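5-carboxyvanillate decarboxylase (Sphingomonas paucimobilis, PDB 4L6D) probably decarboxylates 5-carboxyvanillate to vanillate in a manganese-containing active site of the amidohydrolase fold. Local coordinates at residues 222-228 against 266-272. Sequence-based numbering, arbitrary orientation.
Sequences KIVLGHM and NFAITTS
Met-228, Phe-267 and Leu-225 bury the most surface where strands 223-225 and 267-270 pair in parallel. The pairing is laced by four backbone hydrogen bonds, from Ile-223 N to Asn-266 O, Ala-268 N to Ile-223 O, Leu-225 N to Ala-268 O and Thr-270 N to Leu-225 O. On the sheet face of Ile-223, Leu-225 and Ile-269, the Phe-267 ring lies beside Ile-223, whose CB makes a CH-pi contact 3.9 Å from the ring centroid, over the face but toward its rim. Ile-223 CG2, anti to the backbone N, reaches Phe-267 CE2 at 3.5 Å, and Leu-225 CD1 meets Phe-267 CD2 at 3.9 Å, approaching the ring obliquely. Just past strand 223-225, Met-228 N donates a hydrogen bond to Thr-270 O at 2.8 Å. Bends at chi2 (61°) and chi3 (77°) bring the Met-228 chain obliquely over Ile-269 and Thr-271, putting SD 3.8 Å from Ile-269 CD1 and CE against Thr-271 CG2; Phe-234 of the second subunit also packs on this methionine. His-227 N donates to Ser-272 OG at 2.9 Å, and the same hydroxyl oxygen sits 3.2 Å above the imidazole plane, near the rim of one face. Hydrogen bonds between ND1 and Glu-230 and between NE2 and Asp-297 hold the ring's rotation, while Ser-272 OG also bonds Glu-8; both Asp-297 and Glu-8 are manganese ligands. An alanine in place of His-227 would probably leave Asp-297 and Glu-230 without this hydrogen-bonding partner and open a gap over Ser-272 OG. The two strands are neighbours in the parallel barrel of a TIM-barrel amidohydrolase, linked by a largely helical crossover, and their C-terminal ends bring His-227 and Ser-272 into the second shell of the metal site, the His-227 side chain about 4 Å from the bound manganese at nearest atoms.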
loop_
_atom_site.group_PDB
_atom_site.type_symbol
_atom_site.label_atom_id
_atom_site.label_comp_id
_atom_site.label_asym_id
_atom_site.label_seq_id
_atom_site.Cartn_x
_atom_site.Cartn_y
_atom_site.Cartn_z
ATOM N N LYS A 222 -11.240 -17.260 -8.542
ATOM C CA LYS A 222 -10.641 -17.208 -7.215
ATOM C C LYS A 222 -9.192 -16.756 -7.359
ATOM O O LYS A 222 -8.411 -17.358 -8.101
ATOM C CB LYS A 222 -10.720 -18.551 -6.488
ATOM C CG LYS A 222 -10.202 -18.522 -5.041
ATOM C CD LYS A 222 -11.151 -17.760 -4.089
ATOM C CE LYS A 222 -12.354 -18.617 -3.710
ATOM N NZ LYS A 222 -13.432 -17.833 -3.032
ATOM N N ILE A 223 -8.868 -15.677 -6.663
ATOM C CA ILE A 223 -7.543 -15.063 -6.682
ATOM C C ILE A 223 -6.934 -15.175 -5.291
ATOM O O ILE A 223 -7.622 -14.978 -4.285
ATOM C CB ILE A 223 -7.634 -13.567 -7.066
ATOM C CG1 ILE A 223 -8.413 -13.375 -8.376
ATOM C CG2 ILE A 223 -6.233 -12.923 -7.119
ATOM C CD1 ILE A 223 -7.777 -14.015 -9.596
ATOM N N VAL A 224 -5.646 -15.503 -5.226
ATOM C CA VAL A 224 -4.961 -15.581 -3.944
ATOM C C VAL A 224 -3.806 -14.575 -3.933
ATOM O O VAL A 224 -3.055 -14.464 -4.909
ATOM C CB VAL A 224 -4.462 -17.012 -3.675
ATOM C CG1 VAL A 224 -3.568 -17.047 -2.434
ATOM C CG2 VAL A 224 -5.657 -17.981 -3.503
ATOM N N LEU A 225 -3.707 -13.812 -2.845
ATOM C CA LEU A 225 -2.624 -12.845 -2.669
ATOM C C LEU A 225 -1.811 -13.137 -1.415
ATOM O O LEU A 225 -2.370 -13.302 -0.323
ATOM C CB LEU A 225 -3.195 -11.431 -2.561
ATOM C CG LEU A 225 -3.924 -10.883 -3.785
ATOM C CD1 LEU A 225 -4.471 -9.500 -3.433
ATOM C CD2 LEU A 225 -2.994 -10.776 -4.980
ATOM N N GLY A 226 -0.491 -13.185 -1.573
ATOM C CA GLY A 226 0.406 -13.399 -0.455
ATOM C C GLY A 226 0.662 -12.133 0.348
ATOM O O GLY A 226 0.020 -11.100 0.131
ATOM N N HIS A 227 1.583 -12.230 1.301
ATOM C CA HIS A 227 2.026 -11.063 2.070
ATOM C C HIS A 227 0.856 -10.353 2.717
ATOM O O HIS A 227 0.697 -9.129 2.611
ATOM C CB HIS A 227 2.885 -10.174 1.165
ATOM C CG HIS A 227 3.799 -10.998 0.323
ATOM N ND1 HIS A 227 3.607 -11.176 -1.030
ATOM C CD2 HIS A 227 4.811 -11.833 0.675
ATOM C CE1 HIS A 227 4.489 -12.052 -1.483
ATOM N NE2 HIS A 227 5.234 -12.460 -0.469
ATOM N N MET A 228 0.053 -11.171 3.397
ATOM C CA MET A 228 -1.158 -10.738 4.090
ATOM C C MET A 228 -2.059 -9.929 3.162
ATOM O O MET A 228 -2.578 -8.875 3.522
ATOM C CB MET A 228 -0.806 -9.978 5.382
ATOM C CG MET A 228 -1.840 -10.157 6.505
ATOM S SD MET A 228 -2.082 -11.866 7.075
ATOM C CE MET A 228 -0.619 -12.073 8.079
ATOM N N ASN A 266 -14.157 -13.151 -3.863
ATOM C CA ASN A 266 -13.269 -13.657 -4.917
ATOM C C ASN A 266 -11.811 -13.852 -4.538
ATOM O O ASN A 266 -11.057 -14.456 -5.312
ATOM C CB ASN A 266 -13.349 -12.748 -6.144
ATOM C CG ASN A 266 -14.709 -12.796 -6.812
ATOM O OD1 ASN A 266 -15.565 -11.926 -6.597
ATOM N ND2 ASN A 266 -14.926 -13.829 -7.625
ATOM N N PHE A 267 -11.402 -13.344 -3.379
ATOM C CA PHE A 267 -10.001 -13.466 -2.976
ATOM C C PHE A 267 -9.835 -14.251 -1.688
ATOM O O PHE A 267 -10.737 -14.304 -0.851
ATOM C CB PHE A 267 -9.359 -12.089 -2.745
ATOM C CG PHE A 267 -9.179 -11.264 -3.991
ATOM C CD1 PHE A 267 -10.263 -10.722 -4.643
ATOM C CD2 PHE A 267 -7.909 -10.972 -4.451
ATOM C CE1 PHE A 267 -10.090 -9.930 -5.782
ATOM C CE2 PHE A 267 -7.721 -10.176 -5.580
ATOM C CZ PHE A 267 -8.815 -9.661 -6.245
ATOM N N ALA A 268 -8.645 -14.832 -1.544
ATOM C CA ALA A 268 -8.149 -15.313 -0.260
ATOM C C ALA A 268 -6.705 -14.839 -0.168
ATOM O O ALA A 268 -6.113 -14.419 -1.176
ATOM C CB ALA A 268 -8.228 -16.849 -0.165
ATOM N N ILE A 269 -6.142 -14.889 1.032
ATOM C CA ILE A 269 -4.801 -14.364 1.263
ATOM C C ILE A 269 -3.912 -15.390 1.937
ATOM O O ILE A 269 -4.398 -16.361 2.516
ATOM C CB ILE A 269 -4.811 -13.049 2.104
ATOM C CG1 ILE A 269 -5.171 -13.312 3.572
ATOM C CG2 ILE A 269 -5.786 -12.046 1.509
ATOM C CD1 ILE A 269 -4.866 -12.122 4.475
ATOM N N THR A 270 -2.604 -15.168 1.853
ATOM C CA THR A 270 -1.654 -15.952 2.638
ATOM C C THR A 270 -0.784 -15.057 3.494
ATOM O O THR A 270 -0.706 -13.846 3.267
ATOM C CB THR A 270 -0.748 -16.876 1.796
ATOM O OG1 THR A 270 0.424 -16.158 1.386
ATOM C CG2 THR A 270 -1.487 -17.443 0.575
ATOM N N THR A 271 -0.120 -15.675 4.465
ATOM C CA THR A 271 0.711 -14.960 5.429
ATOM C C THR A 271 2.185 -14.888 5.036
ATOM O O THR A 271 3.005 -14.521 5.868
ATOM C CB THR A 271 0.635 -15.632 6.815
ATOM O OG1 THR A 271 1.211 -16.939 6.735
ATOM C CG2 THR A 271 -0.830 -15.761 7.278
ATOM N N SER A 272 2.527 -15.251 3.798
ATOM C CA SER A 272 3.937 -15.234 3.384
ATOM C C SER A 272 4.602 -13.911 3.731
ATOM O O SER A 272 4.087 -12.841 3.415
ATOM C CB SER A 272 4.062 -15.476 1.881
ATOM O OG SER A 272 3.218 -14.590 1.170
HETATM O O HOH W 1 -12.954 -16.081 -1.048
#